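Local atomic coordinates of DNA-binding response regulator, merR family (PDB entry 3CNB), a protein that probably binds DNA as a response regulator of the MerR family, the chain here being its CheY-like signal receiver domain. Residues 23-26 with 27-31; 46-49 with 50-54; 115-118 with 119-122. One frame throughout, in Å; residues are numbered along the deposited sequence.

In the fold
All three contacts are local, each running along a single helix or over its end in the receiver domain, a five-stranded parallel sheet flanked by helices as in CheY. They follow one another along the chain: contact 1 on helix 18-31, contact 2 on helix 43-52, contact 3 at the start of helix 117-129. Contacts 1 and 3, with centres about 12 Å apart, touch directly, Phe27 and Leu24 meeting Phe117, Leu120 and Glu121. Contact 2 stands apart, its centre about 19 Å from that of contact 1 and about 25 Å from that of contact 3. Helices 18-31 and 117-129 pack side by side on one face of the sheet, helix 43-52 on the other, the three-layer build of receiver domains.

Contact 1: residues 23-26 with 27-31; sequences MLTQ and FLENL
Leu24 and Leu28, one turn apart on helix 18-31, lie side by side and point the same way, Leu24 CG resting 4.1 Å from Leu28 CD1. This is the tightly packed side. The branched, purely apolar ends suit it, because Leu28 reaches Ile11 and Ile13 of the central sheet while Leu24 meets Ile13 and also Leu120 of helix 117-129. Leu28 CG comes within 3.3 Å of Leu24 O. Phe27 CB stays against Met23 O (3.4 Å) while the ring, carried out with CG anti to the backbone N (chi1 -178°), turns away to meet Phe117 edge-to-face.

Thr25 and Glu29 form a border, their apolar parts resting on strand 36-40. They run alongside each other, with Thr25 CG2 3.8 Å from Glu29 OE2, whereas the hydroxyl OG1 of Thr25 bonds back to Ala21 O.

The solvent side belongs to Gln26, Asn30 and the carboxylate of Glu29. Flexible amides suit it, since each can both donate and accept. Gln26 bends at its second torsion (chi2 58°), which turns its amide toward the next turn, and NE2 donates to Asn30 OD1 at 3.0 Å. The acceptor lies within the plane of the Gln26 amide, but the donor stands above the carbonyl plane of Asn30 and not on a lone pair; the two amide planes are 44° apart. One water donates to Gln26 OE1 (2.6 Å) and Glu29 OE1, and another accepts from Gln26 NE2 while donating to the same Glu29 OE1.

The chemistry is that of an amphipathic helix: leucines meet sheet and neighbouring helix by shape, while amides and a carboxylate join through one direct bond and two waters.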
ATOM      1  N   MET A  23       2.689   4.196 -12.894  1.00 24.63           N
ATOM      2  CA  MET A  23       2.281   5.586 -12.664  1.00 27.39           C
ATOM      3  C   MET A  23       2.388   5.956 -11.187  1.00 21.31           C
ATOM      4  O   MET A  23       2.977   6.989 -10.840  1.00 24.36           O
ATOM      5  CB  MET A  23       0.864   5.852 -13.195  1.00 22.14           C
ATOM      6  CG  MET A  23       0.170   7.068 -12.551  1.00 35.92           C
ATOM      7  SD  MET A  23      -1.427   7.500 -13.240  1.00 35.83           S
ATOM      8  CE  MET A  23      -0.952   7.533 -14.992  1.00 36.04           C
ATOM      9  N   LEU A  24       1.829   5.103 -10.327  1.00 22.90           N
ATOM     10  CA  LEU A  24       1.989   5.250  -8.878  1.00 17.17           C
ATOM     11  C   LEU A  24       3.457   5.268  -8.468  1.00 20.26           C
ATOM     12  O   LEU A  24       3.858   6.036  -7.597  1.00 21.12           O
ATOM     13  CB  LEU A  24       1.233   4.137  -8.141  1.00 25.23           C
ATOM     14  CG  LEU A  24       1.184   4.192  -6.610  1.00 28.24           C
ATOM     15  CD1 LEU A  24       0.593   5.508  -6.114  1.00 29.71           C
ATOM     16  CD2 LEU A  24       0.395   3.031  -6.072  1.00 25.53           C
ATOM     17  N   THR A  25       4.271   4.426  -9.106  1.00 23.62           N
ATOM     18  CA  THR A  25       5.706   4.356  -8.798  1.00 21.20           C
ATOM     19  C   THR A  25       6.376   5.662  -9.175  1.00 22.82           C
ATOM     20  O   THR A  25       7.158   6.200  -8.392  1.00 25.35           O
ATOM     21  CB  THR A  25       6.425   3.174  -9.550  1.00 22.59           C
ATOM     22  OG1 THR A  25       5.849   1.931  -9.129  1.00 21.43           O
ATOM     23  CG2 THR A  25       7.910   3.150  -9.239  1.00 15.06           C
ATOM     24  N   GLN A  26       6.049   6.169 -10.364  1.00 24.42           N
ATOM     25  CA  GLN A  26       6.641   7.413 -10.863  1.00 25.78           C
ATOM     26  C   GLN A  26       6.246   8.607 -10.008  1.00 26.80           C
ATOM     27  O   GLN A  26       7.082   9.440  -9.674  1.00 30.30           O
ATOM     28  CB  GLN A  26       6.196   7.663 -12.300  1.00 23.38           C
ATOM     29  CG  GLN A  26       6.931   8.797 -12.991  1.00 24.59           C
ATOM     30  CD  GLN A  26       8.409   8.586 -13.030  1.00 30.79           C
ATOM     31  OE1 GLN A  26       8.896   7.643 -13.641  1.00 33.93           O
ATOM     32  NE2 GLN A  26       9.144   9.474 -12.380  1.00 30.31           N
ATOM     33  N   PHE A  27       4.962   8.689  -9.692  1.00 22.28           N
ATOM     34  CA  PHE A  27       4.452   9.676  -8.740  1.00 18.89           C
ATOM     35  C   PHE A  27       5.190   9.660  -7.392  1.00 27.24           C
ATOM     36  O   PHE A  27       5.563  10.717  -6.849  1.00 19.32           O
ATOM     37  CB  PHE A  27       2.957   9.458  -8.504  1.00 20.66           C
ATOM     38  CG  PHE A  27       2.343  10.470  -7.570  1.00 24.42           C
ATOM     39  CD1 PHE A  27       2.022  11.753  -8.032  1.00 25.29           C
ATOM     40  CD2 PHE A  27       2.111  10.153  -6.237  1.00 26.81           C
ATOM     41  CE1 PHE A  27       1.468  12.694  -7.180  1.00 27.25           C
ATOM     42  CE2 PHE A  27       1.545  11.085  -5.380  1.00 21.97           C
ATOM     43  CZ  PHE A  27       1.219  12.360  -5.861  1.00 26.29           C
ATOM     44  N   LEU A  28       5.390   8.470  -6.838  1.00 20.59           N
ATOM     45  CA  LEU A  28       6.038   8.375  -5.549  1.00 20.65           C
ATOM     46  C   LEU A  28       7.546   8.623  -5.619  1.00 25.51           C
ATOM     47  O   LEU A  28       8.128   9.113  -4.652  1.00 25.29           O
ATOM     48  CB  LEU A  28       5.717   7.043  -4.879  1.00 21.03           C
ATOM     49  CG  LEU A  28       4.283   6.771  -4.457  1.00 25.01           C
ATOM     50  CD1 LEU A  28       4.173   5.307  -3.962  1.00 13.29           C
ATOM     51  CD2 LEU A  28       3.889   7.743  -3.384  1.00 17.94           C
ATOM     52  N   GLU A  29       8.181   8.306  -6.751  1.00 28.70           N
ATOM     53  CA  GLU A  29       9.599   8.682  -6.977  1.00 26.80           C
ATOM     54  C   GLU A  29       9.790  10.185  -7.138  1.00 32.07           C
ATOM     55  O   GLU A  29      10.786  10.731  -6.660  1.00 34.83           O
ATOM     56  CB  GLU A  29      10.208   7.950  -8.188  1.00 26.23           C
ATOM     57  CG  GLU A  29      10.349   6.439  -7.943  1.00 30.66           C
ATOM     58  CD  GLU A  29      10.909   5.656  -9.114  1.00 35.15           C
ATOM     59  OE1 GLU A  29      10.785   6.107 -10.277  1.00 38.61           O
ATOM     60  OE2 GLU A  29      11.464   4.567  -8.856  1.00 41.72           O
ATOM     61  N   ASN A  30       8.855  10.838  -7.836  1.00 29.54           N
ATOM     62  CA  ASN A  30       8.805  12.306  -7.923  1.00 29.26           C
ATOM     63  C   ASN A  30       8.729  12.919  -6.526  1.00 31.64           C
ATOM     64  O   ASN A  30       9.469  13.830  -6.213  1.00 37.88           O
ATOM     65  CB  ASN A  30       7.596  12.780  -8.747  1.00 23.34           C
ATOM     66  CG  ASN A  30       7.696  12.413 -10.219  1.00 28.30           C
ATOM     67  OD1 ASN A  30       8.730  11.943 -10.680  1.00 24.31           O
ATOM     68  ND2 ASN A  30       6.596  12.602 -10.962  1.00 20.24           N
ATOM     69  N   LEU A  31       7.826  12.389  -5.701  1.00 30.49           N
ATOM     70  CA  LEU A  31       7.578  12.872  -4.339  1.00 27.68           C
ATOM     71  C   LEU A  31       8.750  12.604  -3.399  1.00 25.69           C
ATOM     72  O   LEU A  31       9.077  13.435  -2.559  1.00 28.77           O
ATOM     73  CB  LEU A  31       6.336  12.171  -3.771  1.00 29.57           C
ATOM     74  CG  LEU A  31       5.191  12.964  -3.150  1.00 39.41           C
ATOM     75  CD1 LEU A  31       4.298  11.996  -2.401  1.00 30.63           C
ATOM     76  CD2 LEU A  31       5.675  14.084  -2.229  1.00 42.84           C
TER
HETATM   77  O   HOH W   1      11.915   8.434 -11.190  1.00 37.13           O
HETATM   78  O   HOH W   2       9.310   5.228 -12.699  1.00 42.88           O

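Contact 2: residues 46-49 with 50-54; sequences AGDL and LHTVK
Leu49 of helix 43-52 and Val53, four residues on, meet at a slant, with Leu49 CG 3.9 Å from Val53 CG2. Val53 places that methyl anti to its own carbonyl carbon, beside the backbone N, which lays it against Leu49. Both residues also touch the sheet, Leu49 at Leu12 and Ala40 and Val53 at Lys38, which suits their compact apolar branches.

Thr52 also crosses Leu49 at a slant. Its OG1 takes the place between backbone N and carbonyl carbon (chi1 62°), 3.8 Å from Leu49 CD1 and 3.5 Å from Leu49 CA. Toward the carboxylate of Asp48 it is the methyl CG2 that faces OD1, a van der Waals approach of 3.8 Å. His51 is turned with its edge to the backbone: Gly47 O lies near the ring plane, 3.2 Å from CD2. Buried Leu50 sets CB 3.4 Å from Gly47 O and packs on Arg75, Thr82 and Ile85.

Asp48 O accepts twice. Thr52 N donates at 3.2 Å within the carbonyl plane, whereas His51 N, at 3.1 Å, approaches from 50° above it with a more bent N-H geometry (138°). Val53 N continues the helical pattern to Leu49 O, and Lys54 then departs with positive phi.

One carbonyl oxygen thus divides its acceptance between an in-plane i+4 bond and a bent, out-of-plane i+3 bond, probably the weaker, while Leu49 and Val53 pack by dispersion against the sheet.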
ATOM      1  N   ALA A  46       4.320 -10.330  -3.799  1.00 25.90           N
ATOM      2  CA  ALA A  46       3.868  -9.546  -2.627  1.00 22.30           C
ATOM      3  C   ALA A  46       4.341 -10.165  -1.312  1.00 28.99           C
ATOM      4  O   ALA A  46       4.942  -9.469  -0.483  1.00 26.40           O
ATOM      5  CB  ALA A  46       2.365  -9.377  -2.643  1.00 21.13           C
ATOM      6  N   GLY A  47       4.131 -11.481  -1.150  1.00 25.34           N
ATOM      7  CA  GLY A  47       4.594 -12.202   0.047  1.00 20.47           C
ATOM      8  C   GLY A  47       6.094 -12.126   0.229  1.00 19.76           C
ATOM      9  O   GLY A  47       6.599 -11.906   1.333  1.00 22.84           O
ATOM     10  N   ASP A  48       6.789 -12.265  -0.891  1.00 22.41           N
ATOM     11  CA  ASP A  48       8.231 -12.390  -0.928  1.00 23.09           C
ATOM     12  C   ASP A  48       8.888 -11.041  -0.667  1.00 26.04           C
ATOM     13  O   ASP A  48       9.744 -10.924   0.224  1.00 29.16           O
ATOM     14  CB  ASP A  48       8.646 -12.979  -2.291  1.00 23.70           C
ATOM     15  CG  ASP A  48      10.141 -13.144  -2.434  1.00 28.82           C
ATOM     16  OD1 ASP A  48      10.829 -13.406  -1.431  1.00 26.32           O
ATOM     17  OD2 ASP A  48      10.635 -13.000  -3.569  1.00 33.62           O
ATOM     18  N   LEU A  49       8.447 -10.023  -1.414  1.00 26.26           N
ATOM     19  CA  LEU A  49       8.995  -8.668  -1.322  1.00 23.76           C
ATOM     20  C   LEU A  49       8.695  -7.969   0.009  1.00 24.96           C
ATOM     21  O   LEU A  49       9.485  -7.149   0.458  1.00 24.30           O
ATOM     22  CB  LEU A  49       8.544  -7.836  -2.506  1.00 26.15           C
ATOM     23  CG  LEU A  49       9.474  -7.839  -3.738  1.00 37.72           C
ATOM     24  CD1 LEU A  49       9.934  -9.211  -4.137  1.00 43.24           C
ATOM     25  CD2 LEU A  49       8.822  -7.146  -4.933  1.00 35.15           C
ATOM     26  N   LEU A  50       7.600  -8.342   0.673  1.00 21.96           N
ATOM     27  CA  LEU A  50       7.374  -7.936   2.070  1.00 25.73           C
ATOM     28  C   LEU A  50       8.634  -8.095   2.910  1.00 27.25           C
ATOM     29  O   LEU A  50       8.971  -7.231   3.711  1.00 27.78           O
ATOM     30  CB  LEU A  50       6.294  -8.802   2.701  1.00 23.93           C
ATOM     31  CG  LEU A  50       5.170  -8.257   3.588  1.00 37.02           C
ATOM     32  CD1 LEU A  50       4.673  -9.358   4.493  1.00 28.66           C
ATOM     33  CD2 LEU A  50       5.538  -7.034   4.407  1.00 37.13           C
ATOM     34  N   HIS A  51       9.313  -9.227   2.742  1.00 26.36           N
ATOM     35  CA  HIS A  51      10.518  -9.517   3.508  1.00 28.98           C
ATOM     36  C   HIS A  51      11.768  -8.902   2.897  1.00 28.29           C
ATOM     37  O   HIS A  51      12.570  -8.302   3.615  1.00 35.95           O
ATOM     38  CB  HIS A  51      10.670 -11.023   3.681  1.00 29.23           C
ATOM     39  CG  HIS A  51       9.533 -11.644   4.426  1.00 19.93           C
ATOM     40  ND1 HIS A  51       9.493 -11.695   5.800  1.00 24.75           N
ATOM     41  CD2 HIS A  51       8.379 -12.208   3.993  1.00 20.29           C
ATOM     42  CE1 HIS A  51       8.368 -12.273   6.183  1.00 18.42           C
ATOM     43  NE2 HIS A  51       7.673 -12.590   5.108  1.00 22.56           N
ATOM     44  N   THR A  52      11.940  -9.035   1.585  1.00 29.72           N
ATOM     45  CA  THR A  52      13.240  -8.703   0.964  1.00 30.12           C
ATOM     46  C   THR A  52      13.478  -7.191   0.773  1.00 35.63           C
ATOM     47  O   THR A  52      14.619  -6.725   0.749  1.00 36.30           O
ATOM     48  CB  THR A  52      13.449  -9.426  -0.378  1.00 26.70           C
ATOM     49  OG1 THR A  52      12.440  -9.024  -1.309  1.00 31.78           O
ATOM     50  CG2 THR A  52      13.385 -10.929  -0.203  1.00 19.27           C
ATOM     51  N   VAL A  53      12.390  -6.445   0.619  1.00 28.83           N
ATOM     52  CA  VAL A  53      12.435  -5.009   0.380  1.00 29.36           C
ATOM     53  C   VAL A  53      12.412  -4.283   1.733  1.00 26.16           C
ATOM     54  O   VAL A  53      12.917  -3.171   1.849  1.00 36.67           O
ATOM     55  CB  VAL A  53      11.251  -4.618  -0.560  1.00 29.10           C
ATOM     56  CG1 VAL A  53      10.903  -3.150  -0.505  1.00 29.79           C
ATOM     57  CG2 VAL A  53      11.543  -5.079  -1.999  1.00 25.74           C
ATOM     58  N   LYS A  54      11.866  -4.955   2.749  1.00 27.43           N
ATOM     59  CA  LYS A  54      11.639  -4.392   4.092  1.00 32.51           C
ATOM     60  C   LYS A  54      11.002  -2.997   4.012  1.00 30.38           C
ATOM     61  O   LYS A  54      11.627  -2.016   4.413  1.00 26.06           O
ATOM     62  CB  LYS A  54      12.939  -4.340   4.907  1.00 33.55           C
ATOM     63  CG  LYS A  54      13.606  -5.686   5.153  1.00 49.23           C
ATOM     64  CD  LYS A  54      15.132  -5.580   5.097  1.00 65.18           C
ATOM     65  CE  LYS A  54      15.712  -5.003   6.382  1.00 74.22           C
ATOM     66  NZ  LYS A  54      17.204  -4.980   6.360  1.00 79.04           N
TER

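Contact 3: residues 115-118 with 119-122; sequences LNFT and LLEK
Asn116 caps helix 117-129: its OD1 accepts from Leu119 N at 3.2 Å, along a nearly straight N-H line (173°). Asparagine suits an N-cap because its short side chain can turn back to an amide of the first turn. Here CG stands anti to the backbone N (chi1 -169°), and a chi2 of -37° brings OD1 to the amide, although the donor sits well above the side-chain carbonyl plane instead of on a lone pair. The backbone oxygen of the same residue accepts from Leu120 N at 3.0 Å, so Asn116 grips the helix start through both of its oxygens.

On the inner side, Leu115 sends CD2 over the face of the Phe117 ring, 3.7 Å above its centre, and the same methyl lies 3.7 Å from Leu120 CD2. Leu120 runs beside Phe117 and points the same way, with CD2 4.1 Å from Phe117 CD1. Beyond this group lies helix 18-31, where Leu24 and Phe27 receive Leu120.

On the outer side, the bend of Glu121 at chi2 brings OE2 back toward the turn, where a water donates to both OE2 and Thr118 O, each at 2.8 Å; OE1 has a long, weak ion pair with Lys125. Thr118 O also takes a weak bond from Lys122 N.

The first turn therefore separates its chemistry: the amides of Leu119 and Leu120 are met by the side-chain and backbone oxygens of Asn116, one methyl joins ring and leucine through dispersion, and the outer carbonyl is bridged to a carboxylate by water.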
ATOM      1  N   LEU A 115      -7.614   7.131  -8.344  1.00 31.66           N
ATOM      2  CA  LEU A 115      -6.992   7.623  -7.129  1.00 31.28           C
ATOM      3  C   LEU A 115      -6.882   9.147  -7.112  1.00 26.19           C
ATOM      4  O   LEU A 115      -6.491   9.742  -8.102  1.00 28.46           O
ATOM      5  CB  LEU A 115      -5.620   6.976  -7.002  1.00 32.78           C
ATOM      6  CG  LEU A 115      -4.948   6.997  -5.639  1.00 42.96           C
ATOM      7  CD1 LEU A 115      -4.274   5.687  -5.414  1.00 41.49           C
ATOM      8  CD2 LEU A 115      -3.957   8.148  -5.557  1.00 46.98           C
ATOM      9  N   ASN A 116      -7.252   9.778  -6.000  1.00 19.04           N
ATOM     10  CA  ASN A 116      -7.060  11.222  -5.861  1.00 21.73           C
ATOM     11  C   ASN A 116      -5.606  11.485  -5.449  1.00 21.05           C
ATOM     12  O   ASN A 116      -5.242  11.329  -4.287  1.00 20.91           O
ATOM     13  CB  ASN A 116      -8.033  11.811  -4.839  1.00 22.65           C
ATOM     14  CG  ASN A 116      -8.057  13.350  -4.860  1.00 27.49           C
ATOM     15  OD1 ASN A 116      -7.040  13.996  -5.042  1.00 29.72           O
ATOM     16  ND2 ASN A 116      -9.232  13.923  -4.684  1.00 28.69           N
ATOM     17  N   PHE A 117      -4.778  11.863  -6.420  1.00 20.42           N
ATOM     18  CA  PHE A 117      -3.359  12.070  -6.179  1.00 19.73           C
ATOM     19  C   PHE A 117      -3.009  13.326  -5.345  1.00 23.07           C
ATOM     20  O   PHE A 117      -1.974  13.365  -4.704  1.00 24.49           O
ATOM     21  CB  PHE A 117      -2.597  12.050  -7.507  1.00 22.27           C
ATOM     22  CG  PHE A 117      -2.388  10.667  -8.062  1.00 22.36           C
ATOM     23  CD1 PHE A 117      -1.283   9.922  -7.688  1.00 23.94           C
ATOM     24  CD2 PHE A 117      -3.296  10.117  -8.962  1.00 31.82           C
ATOM     25  CE1 PHE A 117      -1.072   8.645  -8.197  1.00 27.77           C
ATOM     26  CE2 PHE A 117      -3.103   8.838  -9.480  1.00 27.09           C
ATOM     27  CZ  PHE A 117      -1.990   8.100  -9.098  1.00 26.97           C
ATOM     28  N   THR A 118      -3.861  14.346  -5.362  1.00 18.94           N
ATOM     29  CA  THR A 118      -3.709  15.480  -4.416  1.00 18.45           C
ATOM     30  C   THR A 118      -3.851  15.038  -2.948  1.00 21.58           C
ATOM     31  O   THR A 118      -3.012  15.344  -2.084  1.00 22.69           O
ATOM     32  CB  THR A 118      -4.750  16.569  -4.726  1.00 18.69           C
ATOM     33  OG1 THR A 118      -4.506  17.066  -6.042  1.00 27.03           O
ATOM     34  CG2 THR A 118      -4.686  17.740  -3.730  1.00 24.01           C
ATOM     35  N   LEU A 119      -4.920  14.313  -2.666  1.00 19.22           N
ATOM     36  CA  LEU A 119      -5.095  13.753  -1.330  1.00 18.77           C
ATOM     37  C   LEU A 119      -3.969  12.772  -0.925  1.00 25.98           C
ATOM     38  O   LEU A 119      -3.457  12.832   0.193  1.00 24.23           O
ATOM     39  CB  LEU A 119      -6.461  13.099  -1.251  1.00 14.62           C
ATOM     40  CG  LEU A 119      -6.867  12.408   0.061  1.00 22.45           C
ATOM     41  CD1 LEU A 119      -6.780  13.343   1.289  1.00 18.97           C
ATOM     42  CD2 LEU A 119      -8.261  11.818  -0.096  1.00 23.05           C
ATOM     43  N   LEU A 120      -3.567  11.898  -1.845  1.00 21.45           N
ATOM     44  CA  LEU A 120      -2.473  10.968  -1.580  1.00 19.92           C
ATOM     45  C   LEU A 120      -1.155  11.646  -1.262  1.00 17.88           C
ATOM     46  O   LEU A 120      -0.471  11.243  -0.327  1.00 26.68           O
ATOM     47  CB  LEU A 120      -2.289   9.987  -2.745  1.00 11.53           C
ATOM     48  CG  LEU A 120      -1.070   9.052  -2.586  1.00 26.33           C
ATOM     49  CD1 LEU A 120      -1.349   7.969  -1.498  1.00 22.16           C
ATOM     50  CD2 LEU A 120      -0.613   8.422  -3.909  1.00 19.84           C
ATOM     51  N   GLU A 121      -0.811  12.678  -2.026  1.00 22.99           N
ATOM     52  CA  GLU A 121       0.401  13.470  -1.787  1.00 20.89           C
ATOM     53  C   GLU A 121       0.481  13.970  -0.332  1.00 26.98           C
ATOM     54  O   GLU A 121       1.492  13.772   0.328  1.00 27.58           O
ATOM     55  CB  GLU A 121       0.469  14.636  -2.777  1.00 25.30           C
ATOM     56  CG  GLU A 121       1.822  15.368  -2.831  1.00 27.19           C
ATOM     57  CD  GLU A 121       1.869  16.655  -2.009  1.00 43.17           C
ATOM     58  OE1 GLU A 121       2.886  17.378  -2.107  1.00 48.46           O
ATOM     59  OE2 GLU A 121       0.898  16.962  -1.276  1.00 48.04           O
ATOM     60  N   LYS A 122      -0.600  14.586   0.153  1.00 25.32           N
ATOM     61  CA  LYS A 122      -0.698  15.098   1.531  1.00 27.72           C
ATOM     62  C   LYS A 122      -0.631  13.967   2.542  1.00 28.96           C
ATOM     63  O   LYS A 122       0.117  14.044   3.518  1.00 33.11           O
ATOM     64  CB  LYS A 122      -2.049  15.791   1.712  1.00 31.10           C
ATOM     65  CG  LYS A 122      -2.209  16.583   3.002  1.00 32.88           C
ATOM     66  CD  LYS A 122      -2.173  18.057   2.683  1.00 43.60           C
ATOM     67  CE  LYS A 122      -2.655  18.902   3.828  1.00 45.43           C
ATOM     68  NZ  LYS A 122      -2.952  20.254   3.307  1.00 52.95           N
TER
HETATM   69  O   HOH W   3      -1.685  17.815  -1.875  1.00 33.94           O